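Local atomic coordinates of putative invasin (Yersinia pseudotuberculosis IP 31758, PDB entry 5N40), a protein that probably mediates bacterial attachment to surfaces or host cells, as an invasin-type adhesin of tandem immunoglobulin-like domains capped by a C-type lectin-like domain. Residues 220-228 / 245-253; 269-280 / 341-351. The protein carries 1 engineered substitution. All coordinates share one frame; numbering follows the deposited sequence.

Contact 1: residues 220-228 / 245-253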
loop_
_atom_site.group_PDB
_atom_site.type_symbol
_atom_site.label_atom_id
_atom_site.label_comp_id
_atom_site.label_asym_id
_atom_site.label_seq_id
_atom_site.Cartn_x
_atom_site.Cartn_y
_atom_site.Cartn_z
ATOM N N THR A 220 -10.051 -18.669 0.109
ATOM C CA THR A 220 -10.339 -19.817 0.955
ATOM C C THR A 220 -11.085 -19.458 2.232
ATOM O O THR A 220 -11.254 -20.326 3.097
ATOM C CB THR A 220 -9.046 -20.564 1.299
ATOM O OG1 THR A 220 -8.020 -19.650 1.713
ATOM C CG2 THR A 220 -8.562 -21.362 0.103
ATOM N N SER A 221 -11.547 -18.213 2.368
ATOM C CA SER A 221 -12.386 -17.811 3.480
ATOM C C SER A 221 -13.725 -17.296 2.969
ATOM O O SER A 221 -13.772 -16.580 1.961
ATOM C CB SER A 221 -11.713 -16.710 4.317
ATOM O OG SER A 221 -10.685 -17.242 5.128
ATOM N N PRO A 222 -14.822 -17.616 3.637
ATOM C CA PRO A 222 -16.110 -17.069 3.199
ATOM C C PRO A 222 -16.239 -15.596 3.561
ATOM O O PRO A 222 -15.643 -15.112 4.530
ATOM C CB PRO A 222 -17.131 -17.926 3.945
ATOM C CG PRO A 222 -16.422 -18.374 5.170
ATOM C CD PRO A 222 -14.954 -18.459 4.836
ATOM N N ASP A 223 -17.034 -14.881 2.758
ATOM C CA ASP A 223 -17.328 -13.470 3.009
ATOM C C ASP A 223 -18.455 -13.413 4.032
ATOM O O ASP A 223 -19.630 -13.212 3.712
ATOM C CB ASP A 223 -17.697 -12.744 1.722
ATOM C CG ASP A 223 -17.916 -11.250 1.936
ATOM O OD1 ASP A 223 -17.507 -10.724 2.995
ATOM O OD2 ASP A 223 -18.501 -10.598 1.042
ATOM N N SER A 224 -18.074 -13.629 5.285
ATOM C CA SER A 224 -18.990 -13.649 6.415
ATOM C C SER A 224 -18.364 -12.864 7.553
ATOM O O SER A 224 -17.165 -12.980 7.803
ATOM C CB SER A 224 -19.275 -15.079 6.883
ATOM O OG SER A 224 -19.798 -15.079 8.200
ATOM N N ALA A 225 -19.176 -12.068 8.250
ATOM C CA ALA A 225 -18.662 -11.347 9.408
ATOM C C ALA A 225 -18.161 -12.292 10.495
ATOM O O ALA A 225 -17.411 -11.857 11.378
ATOM C CB ALA A 225 -19.741 -10.418 9.969
ATOM N N GLN A 226 -18.546 -13.576 10.443
ATOM C CA GLN A 226 -18.103 -14.574 11.411
ATOM C C GLN A 226 -16.822 -15.284 10.996
ATOM O O GLN A 226 -16.288 -16.067 11.786
ATOM C CB GLN A 226 -19.192 -15.631 11.628
ATOM C CG GLN A 226 -20.511 -15.085 12.131
ATOM C CD GLN A 226 -21.551 -16.175 12.284
ATOM O OE1 GLN A 226 -22.188 -16.583 11.312
ATOM N NE2 GLN A 226 -21.726 -16.656 13.510
ATOM N N ALA A 227 -16.328 -15.046 9.784
ATOM C CA ALA A 227 -15.093 -15.669 9.334
ATOM C C ALA A 227 -13.893 -15.074 10.058
ATOM O O ALA A 227 -13.916 -13.922 10.504
ATOM C CB ALA A 227 -14.923 -15.486 7.823
ATOM N N SER A 228 -12.834 -15.877 10.170
ATOM C CA SER A 228 -11.600 -15.404 10.792
ATOM C C SER A 228 -10.862 -14.427 9.884
ATOM O O SER A 228 -10.415 -13.364 10.332
ATOM C CB SER A 228 -10.702 -16.593 11.137
ATOM O OG SER A 228 -11.272 -17.388 12.165
ATOM N N LYS A 245 -23.904 -25.490 -2.567
ATOM C CA LYS A 245 -23.594 -24.449 -1.588
ATOM C C LYS A 245 -22.233 -24.711 -0.953
ATOM O O LYS A 245 -21.849 -25.863 -0.729
ATOM C CB LYS A 245 -24.680 -24.409 -0.509
ATOM C CG LYS A 245 -24.709 -23.144 0.335
ATOM C CD LYS A 245 -25.719 -23.280 1.472
ATOM C CE LYS A 245 -26.032 -21.943 2.124
ATOM N NZ LYS A 245 -24.787 -21.237 2.560
ATOM N N ARG A 246 -21.500 -23.632 -0.662
ATOM C CA ARG A 246 -20.252 -23.784 0.061
ATOM C C ARG A 246 -20.526 -24.474 1.395
ATOM O O ARG A 246 -21.651 -24.437 1.901
ATOM C CB ARG A 246 -19.587 -22.426 0.298
ATOM C CG ARG A 246 -20.356 -21.484 1.206
ATOM C CD ARG A 246 -19.457 -20.362 1.677
ATOM N NE ARG A 246 -20.155 -19.342 2.461
ATOM C CZ ARG A 246 -20.387 -19.407 3.772
ATOM N NH1 ARG A 246 -19.998 -20.453 4.490
ATOM N NH2 ARG A 246 -21.017 -18.409 4.375
ATOM N N PRO A 247 -19.518 -25.111 1.983
ATOM C CA PRO A 247 -19.694 -25.660 3.333
ATOM C C PRO A 247 -19.901 -24.555 4.358
ATOM O O PRO A 247 -19.538 -23.394 4.151
ATOM C CB PRO A 247 -18.391 -26.425 3.589
ATOM C CG PRO A 247 -17.407 -25.860 2.630
ATOM C CD PRO A 247 -18.190 -25.419 1.431
ATOM N N TYR A 248 -20.494 -24.945 5.485
ATOM C CA TYR A 248 -20.809 -24.022 6.566
ATOM C C TYR A 248 -19.633 -23.877 7.519
ATOM O O TYR A 248 -18.952 -24.857 7.840
ATOM C CB TYR A 248 -22.022 -24.516 7.361
ATOM C CG TYR A 248 -23.360 -24.335 6.688
ATOM C CD1 TYR A 248 -24.040 -23.130 6.767
ATOM C CD2 TYR A 248 -23.962 -25.380 5.995
ATOM C CE1 TYR A 248 -25.274 -22.962 6.166
ATOM C CE2 TYR A 248 -25.190 -25.219 5.390
ATOM C CZ TYR A 248 -25.843 -24.007 5.481
ATOM O OH TYR A 248 -27.070 -23.833 4.890
ATOM N N LEU A 249 -19.412 -22.651 7.988
ATOM C CA LEU A 249 -18.553 -22.448 9.143
ATOM C C LEU A 249 -19.187 -23.075 10.377
ATOM O O LEU A 249 -20.410 -23.144 10.505
ATOM C CB LEU A 249 -18.322 -20.958 9.401
ATOM C CG LEU A 249 -17.501 -20.166 8.381
ATOM C CD1 LEU A 249 -17.571 -18.669 8.698
ATOM C CD2 LEU A 249 -16.059 -20.633 8.355
ATOM N N ALA A 250 -18.336 -23.532 11.294
ATOM C CA ALA A 250 -18.828 -24.007 12.583
ATOM C C ALA A 250 -19.687 -22.944 13.258
ATOM O O ALA A 250 -20.736 -23.250 13.838
ATOM C CB ALA A 250 -17.651 -24.403 13.471
ATOM N N ALA A 251 -19.265 -21.682 13.169
ATOM C CA ALA A 251 -20.020 -20.583 13.758
ATOM C C ALA A 251 -21.378 -20.387 13.096
ATOM O O ALA A 251 -22.256 -19.754 13.690
ATOM C CB ALA A 251 -19.203 -19.289 13.672
ATOM N N GLU A 252 -21.568 -20.900 11.880
ATOM C CA GLU A 252 -22.858 -20.844 11.200
ATOM C C GLU A 252 -23.777 -22.009 11.556
ATOM O O GLU A 252 -24.993 -21.912 11.340
ATOM C CB GLU A 252 -22.646 -20.807 9.680
ATOM C CG GLU A 252 -22.126 -19.467 9.178
ATOM C CD GLU A 252 -21.703 -19.474 7.717
ATOM O OE1 GLU A 252 -21.099 -20.467 7.268
ATOM O OE2 GLU A 252 -21.963 -18.469 7.016
ATOM N N LYS A 253 -23.233 -23.100 12.096
ATOM C CA LYS A 253 -24.014 -24.274 12.487
ATOM C C LYS A 253 -23.560 -24.718 13.869
ATOM O O LYS A 253 -22.871 -25.737 14.022
ATOM C CB LYS A 253 -23.865 -25.398 11.461
ATOM C CG LYS A 253 -24.515 -25.090 10.130
ATOM C CD LYS A 253 -26.036 -25.176 10.205
ATOM C CE LYS A 253 -26.683 -24.810 8.881
ATOM N NZ LYS A 253 -28.175 -24.836 8.951
HETATM O O HOH W 1 -21.381 -15.639 3.301
HETATM O O HOH W 2 -22.144 -16.079 8.403
#
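The guanidinium of Arg246 has CB of Pro222 over the centre of one face, the CB lying 3.6 Å from Arg246 CZ, and the carboxylate of Glu252 at its edge, in plane. Both segments are loops of the adhesion domain, which has the C-type lectin-like fold. Glu252 is gripped end-on: Arg246 NH1 reaches Glu252 OE1 at 3.0 Å and Arg246 NH2 reaches Glu252 OE2 at 2.8 Å, each oxygen using its syn lone pair. On its anti side OE1 also takes the backbone N-H of Leu249, so three donors fix the carboxylate. The two end-on bonds, with Pro247 O as a further acceptor for NH1, help set the guanidinium plane whose face lies against Pro222. Arg246 NE makes a second salt bridge, to Glu235, so one arginine serves two carboxylates.

Beside this salt bridge the packing is apolar. Leu249 CD1 lies 3.7 Å from Pro222 CG and also touches CA and CB of Ala227, while Trp267 of strand 265-269 meets both Pro222 and Leu249. Within 220-228 an ST turn, with Gln226 N bonded to Ser224 OG, overlaps the type I turn from Ser224 to Ala227. Gln226 leaves its backbone with CG anti to the carbonyl carbon (chi1 -59°) and stretches across to residues 251 and 252; OE1 of Gln226 rests 3.6 Å from CG of Glu252. One water joins Ser224 OG, Gln226 OE1 and Glu252 OE2. The direct polar link, from Gln226 NE2 to Ala251 O at 3.1 Å, is weak and bent to 133° at the hydrogen.

Contact 2: residues 269-280 / 341-351; sequences MFNQSQAVAMCT and DVDGNYNVSCS
Met269 runs along the chain of Asn345 to Asn347 on the opposite segment. Its CB lies 3.8 Å from CB of Asn345; CG passes near Asn345 O; SD comes to 3.2 Å from OD1 of Asn347; and CE, folded back by bends at chi2 (-64°) and chi3 (-89°), settles against Asn345 O and Asn347 N. The side-chain ND2 of Asn347 bonds Gln309 O. Next to this methionine, Phe270 and Tyr346 form a single antiparallel hydrogen-bonded bridge, Phe270 N to Tyr346 O and Tyr346 N to Phe270 O, both 2.9 Å.

Val348 packs its two methyls against helix 272-278 and Phe270. CG2 is 3.6 Å from both Ala275 CB and Phe270 CD1, whereas CG1 meets Met278 CE tip to tip; that same CE lies over one face of the Phe270 ring, toward its rim. Beyond the valine, the Cys279-Cys350 disulfide (SG to SG 2.0 Å) ties the end of helix 272-278 to the C-terminal segment, and Ser351 N bonds Thr280 O just past it.

At the other end Asn271 and Gln274 make a capping box, and Gln272 N bonds Asp341 O at 2.9 Å. Gln272 and Asp341 lie side by side with their flat ends only 16° apart, turned to other partners: Ser313 O for the amide nitrogen and His322 for the carboxylate.

This disulfide-linked contact belongs to the C-type lectin-like domain. Helix 272-278 follows strand 265-269 and meets Asp341, Val348 and Cys350; Asn347 bonds through its backbone to Arg312 of strand 311-313, and Cys350 to Lys245 of strand 242-245.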
loop_
_atom_site.group_PDB
_atom_site.type_symbol
_atom_site.label_atom_id
_atom_site.label_comp_id
_atom_site.label_asym_id
_atom_site.label_seq_id
_atom_site.Cartn_x
_atom_site.Cartn_y
_atom_site.Cartn_z
ATOM N N MET A 269 -18.863 -30.019 10.478
ATOM C CA MET A 269 -18.749 -31.327 9.847
ATOM C C MET A 269 -19.876 -32.222 10.345
ATOM O O MET A 269 -20.371 -32.051 11.462
ATOM C CB MET A 269 -17.384 -31.968 10.138
ATOM C CG MET A 269 -16.197 -31.074 9.799
ATOM S SD MET A 269 -16.039 -30.677 8.040
ATOM C CE MET A 269 -15.035 -32.045 7.473
ATOM N N PHE A 270 -20.273 -33.184 9.509
ATOM C CA PHE A 270 -21.536 -33.886 9.683
ATOM C C PHE A 270 -21.385 -35.368 9.366
ATOM O O PHE A 270 -20.599 -35.757 8.499
ATOM C CB PHE A 270 -22.623 -33.303 8.765
ATOM C CG PHE A 270 -22.808 -31.825 8.905
ATOM C CD1 PHE A 270 -21.982 -30.944 8.224
ATOM C CD2 PHE A 270 -23.808 -31.315 9.714
ATOM C CE1 PHE A 270 -22.152 -29.578 8.355
ATOM C CE2 PHE A 270 -23.981 -29.949 9.848
ATOM C CZ PHE A 270 -23.152 -29.082 9.165
ATOM N N ASN A 271 -22.155 -36.193 10.072
ATOM C CA ASN A 271 -22.361 -37.566 9.638
ATOM C C ASN A 271 -23.546 -37.595 8.679
ATOM O O ASN A 271 -24.168 -36.569 8.392
ATOM C CB ASN A 271 -22.564 -38.509 10.828
ATOM C CG ASN A 271 -23.837 -38.222 11.611
ATOM O OD1 ASN A 271 -24.729 -37.505 11.155
ATOM N ND2 ASN A 271 -23.926 -38.800 12.807
ATOM N N GLN A 272 -23.871 -38.786 8.172
ATOM C CA GLN A 272 -24.869 -38.879 7.112
ATOM C C GLN A 272 -26.243 -38.416 7.590
ATOM O O GLN A 272 -26.933 -37.665 6.892
ATOM C CB GLN A 272 -24.930 -40.309 6.578
ATOM C CG GLN A 272 -25.732 -40.449 5.299
ATOM C CD GLN A 272 -25.037 -39.852 4.082
ATOM O OE1 GLN A 272 -23.816 -39.680 4.061
ATOM N NE2 GLN A 272 -25.820 -39.555 3.048
ATOM N N SER A 273 -26.668 -38.856 8.777
ATOM C CA SER A 273 -28.009 -38.504 9.235
ATOM C C SER A 273 -28.137 -37.005 9.486
ATOM O O SER A 273 -29.178 -36.407 9.190
ATOM C CB SER A 273 -28.361 -39.300 10.494
ATOM O OG SER A 273 -27.458 -39.024 11.543
ATOM N N GLN A 274 -27.089 -36.380 10.026
ATOM C CA GLN A 274 -27.115 -34.934 10.231
ATOM C C GLN A 274 -27.223 -34.195 8.906
ATOM O O GLN A 274 -27.951 -33.199 8.794
ATOM C CB GLN A 274 -25.857 -34.482 10.964
ATOM C CG GLN A 274 -25.792 -34.827 12.430
ATOM C CD GLN A 274 -24.453 -34.441 13.017
ATOM O OE1 GLN A 274 -23.404 -34.836 12.504
ATOM N NE2 GLN A 274 -24.477 -33.638 14.078
ATOM N N ALA A 275 -26.484 -34.654 7.896
ATOM C CA ALA A 275 -26.490 -33.980 6.602
ATOM C C ALA A 275 -27.883 -33.988 5.986
ATOM O O ALA A 275 -28.406 -32.942 5.589
ATOM C CB ALA A 275 -25.485 -34.647 5.666
ATOM N N VAL A 276 -28.502 -35.167 5.897
ATOM C CA VAL A 276 -29.789 -35.269 5.220
ATOM C C VAL A 276 -30.878 -34.557 6.007
ATOM O O VAL A 276 -31.866 -34.094 5.430
ATOM C CB VAL A 276 -30.145 -36.745 4.967
ATOM C CG1 VAL A 276 -29.067 -37.403 4.137
ATOM C CG2 VAL A 276 -30.339 -37.492 6.283
ATOM N N ALA A 277 -30.727 -34.455 7.330
ATOM C CA ALA A 277 -31.666 -33.662 8.108
ATOM C C ALA A 277 -31.505 -32.173 7.839
ATOM O O ALA A 277 -32.467 -31.415 8.012
ATOM C CB ALA A 277 -31.490 -33.941 9.601
ATOM N N MET A 278 -30.322 -31.741 7.402
ATOM C CA MET A 278 -30.050 -30.323 7.203
ATOM C C MET A 278 -30.451 -29.836 5.818
ATOM O O MET A 278 -30.944 -28.709 5.681
ATOM C CB MET A 278 -28.564 -30.045 7.425
ATOM C CG MET A 278 -28.143 -28.617 7.125
ATOM S SD MET A 278 -26.419 -28.329 7.526
ATOM C CE MET A 278 -25.596 -29.399 6.343
ATOM N N CYS A 279 -30.237 -30.643 4.786
ATOM C CA CYS A 279 -30.479 -30.191 3.420
ATOM C C CYS A 279 -30.482 -31.398 2.489
ATOM O O CYS A 279 -30.245 -32.538 2.905
ATOM C CB CYS A 279 -29.423 -29.169 2.994
ATOM S SG CYS A 279 -27.750 -29.838 2.907
ATOM N N THR A 280 -30.749 -31.132 1.214
ATOM C CA THR A 280 -30.614 -32.144 0.173
ATOM C C THR A 280 -29.134 -32.352 -0.123
ATOM O O THR A 280 -28.422 -31.397 -0.452
ATOM C CB THR A 280 -31.355 -31.715 -1.093
ATOM O OG1 THR A 280 -32.741 -31.507 -0.797
ATOM C CG2 THR A 280 -31.225 -32.773 -2.185
ATOM N N ASP A 341 -20.821 -43.672 7.624
ATOM C CA ASP A 341 -22.078 -42.932 7.667
ATOM C C ASP A 341 -22.375 -42.397 9.060
ATOM O O ASP A 341 -23.019 -41.350 9.198
ATOM C CB ASP A 341 -23.239 -43.814 7.206
ATOM C CG ASP A 341 -23.512 -43.703 5.716
ATOM O OD1 ASP A 341 -22.573 -43.405 4.943
ATOM O OD2 ASP A 341 -24.682 -43.911 5.324
ATOM N N VAL A 342 -21.933 -43.098 10.098
ATOM C CA VAL A 342 -22.276 -42.759 11.475
ATOM C C VAL A 342 -21.142 -42.012 12.165
ATOM O O VAL A 342 -21.364 -40.976 12.792
ATOM C CB VAL A 342 -22.658 -44.038 12.253
ATOM C CG1 VAL A 342 -22.828 -43.746 13.736
ATOM C CG2 VAL A 342 -23.935 -44.648 11.687
ATOM N N ASP A 343 -19.919 -42.535 12.070
ATOM C CA ASP A 343 -18.783 -41.967 12.786
ATOM C C ASP A 343 -18.015 -40.929 11.979
ATOM O O ASP A 343 -17.225 -40.175 12.562
ATOM C CB ASP A 343 -17.817 -43.079 13.207
ATOM C CG ASP A 343 -18.472 -44.112 14.099
ATOM O OD1 ASP A 343 -19.471 -43.775 14.767
ATOM O OD2 ASP A 343 -17.985 -45.261 14.135
ATOM N N GLY A 344 -18.219 -40.875 10.662
ATOM C CA GLY A 344 -17.501 -39.921 9.827
ATOM C C GLY A 344 -18.064 -38.519 9.972
ATOM O O GLY A 344 -19.276 -38.308 9.863
ATOM N N ASN A 345 -17.180 -37.554 10.227
ATOM C CA ASN A 345 -17.535 -36.137 10.273
ATOM C C ASN A 345 -16.933 -35.496 9.027
ATOM O O ASN A 345 -15.744 -35.162 8.996
ATOM C CB ASN A 345 -17.038 -35.478 11.556
ATOM C CG ASN A 345 -17.840 -35.901 12.772
ATOM O OD1 ASN A 345 -19.062 -36.064 12.703
ATOM N ND2 ASN A 345 -17.157 -36.085 13.893
ATOM N N TYR A 346 -17.761 -35.340 8.004
ATOM C CA TYR A 346 -17.320 -34.960 6.675
ATOM C C TYR A 346 -17.973 -33.646 6.270
ATOM O O TYR A 346 -18.876 -33.134 6.936
ATOM C CB TYR A 346 -17.668 -36.055 5.653
ATOM C CG TYR A 346 -17.122 -37.430 5.979
ATOM C CD1 TYR A 346 -15.980 -37.590 6.748
ATOM C CD2 TYR A 346 -17.753 -38.573 5.501
ATOM C CE1 TYR A 346 -15.481 -38.846 7.035
ATOM C CE2 TYR A 346 -17.263 -39.829 5.781
ATOM C CZ TYR A 346 -16.127 -39.965 6.548
ATOM O OH TYR A 346 -15.643 -41.224 6.827
ATOM N N ASN A 347 -17.501 -33.099 5.155
ATOM C CA ASN A 347 -18.075 -31.874 4.620
ATOM C C ASN A 347 -19.434 -32.140 3.992
ATOM O O ASN A 347 -19.705 -33.228 3.475
ATOM C CB ASN A 347 -17.149 -31.269 3.566
ATOM C CG ASN A 347 -15.952 -30.555 4.167
ATOM O OD1 ASN A 347 -16.102 -29.643 4.976
ATOM N ND2 ASN A 347 -14.754 -30.965 3.765
ATOM N N VAL A 348 -20.289 -31.119 4.016
ATOM C CA VAL A 348 -21.566 -31.160 3.313
ATOM C C VAL A 348 -21.698 -29.910 2.451
ATOM O O VAL A 348 -21.699 -28.782 2.968
ATOM C CB VAL A 348 -22.759 -31.283 4.276
ATOM C CG1 VAL A 348 -24.073 -31.264 3.510
ATOM C CG2 VAL A 348 -22.646 -32.563 5.087
ATOM N N SER A 349 -21.789 -30.119 1.142
ATOM C CA SER A 349 -22.234 -29.104 0.197
ATOM C C SER A 349 -23.683 -29.409 -0.149
ATOM O O SER A 349 -23.987 -30.452 -0.745
ATOM C CB SER A 349 -21.363 -29.091 -1.055
ATOM O OG SER A 349 -21.898 -28.206 -2.030
ATOM N N CYS A 350 -24.571 -28.502 0.224
ATOM C CA CYS A 350 -25.994 -28.706 0.014
ATOM C C CYS A 350 -26.356 -28.467 -1.449
ATOM O O CYS A 350 -25.774 -27.608 -2.121
ATOM C CB CYS A 350 -26.790 -27.773 0.927
ATOM S SG CYS A 350 -26.608 -28.151 2.720
ATOM N N SER A 351 -27.310 -29.253 -1.945
ATOM C CA SER A 351 -27.856 -29.069 -3.281
ATOM C C SER A 351 -29.030 -28.105 -3.194
ATOM O O SER A 351 -29.946 -28.308 -2.390
ATOM C CB SER A 351 -28.296 -30.413 -3.876
ATOM O OG SER A 351 -28.714 -30.266 -5.221
HETATM O O HOH W 3 -25.359 -41.304 10.278
HETATM O O HOH W 4 -31.098 -28.350 0.040
#

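Contacts 1 and 2 lie in the same adhesion domain, their centres 16 Å apart, and each is only partly buried. In contact 1 two loops meet over a small area beside a salt bridge made within 245-253, with waters bridging the two loops; this is the side facing the preceding immunoglobulin-like domain, where Asp223 pairs with Arg116 and Arg153. The larger contact 2, farther out along the rod, joins a capped helix to the C-terminal segment by a backbone bridge, apolar packing and a disulfide. The two meet directly where Lys245 bonds through its backbone with Ser349 OG and Cys350 O, and where Tyr248 and Lys253 pack on Met278 SD.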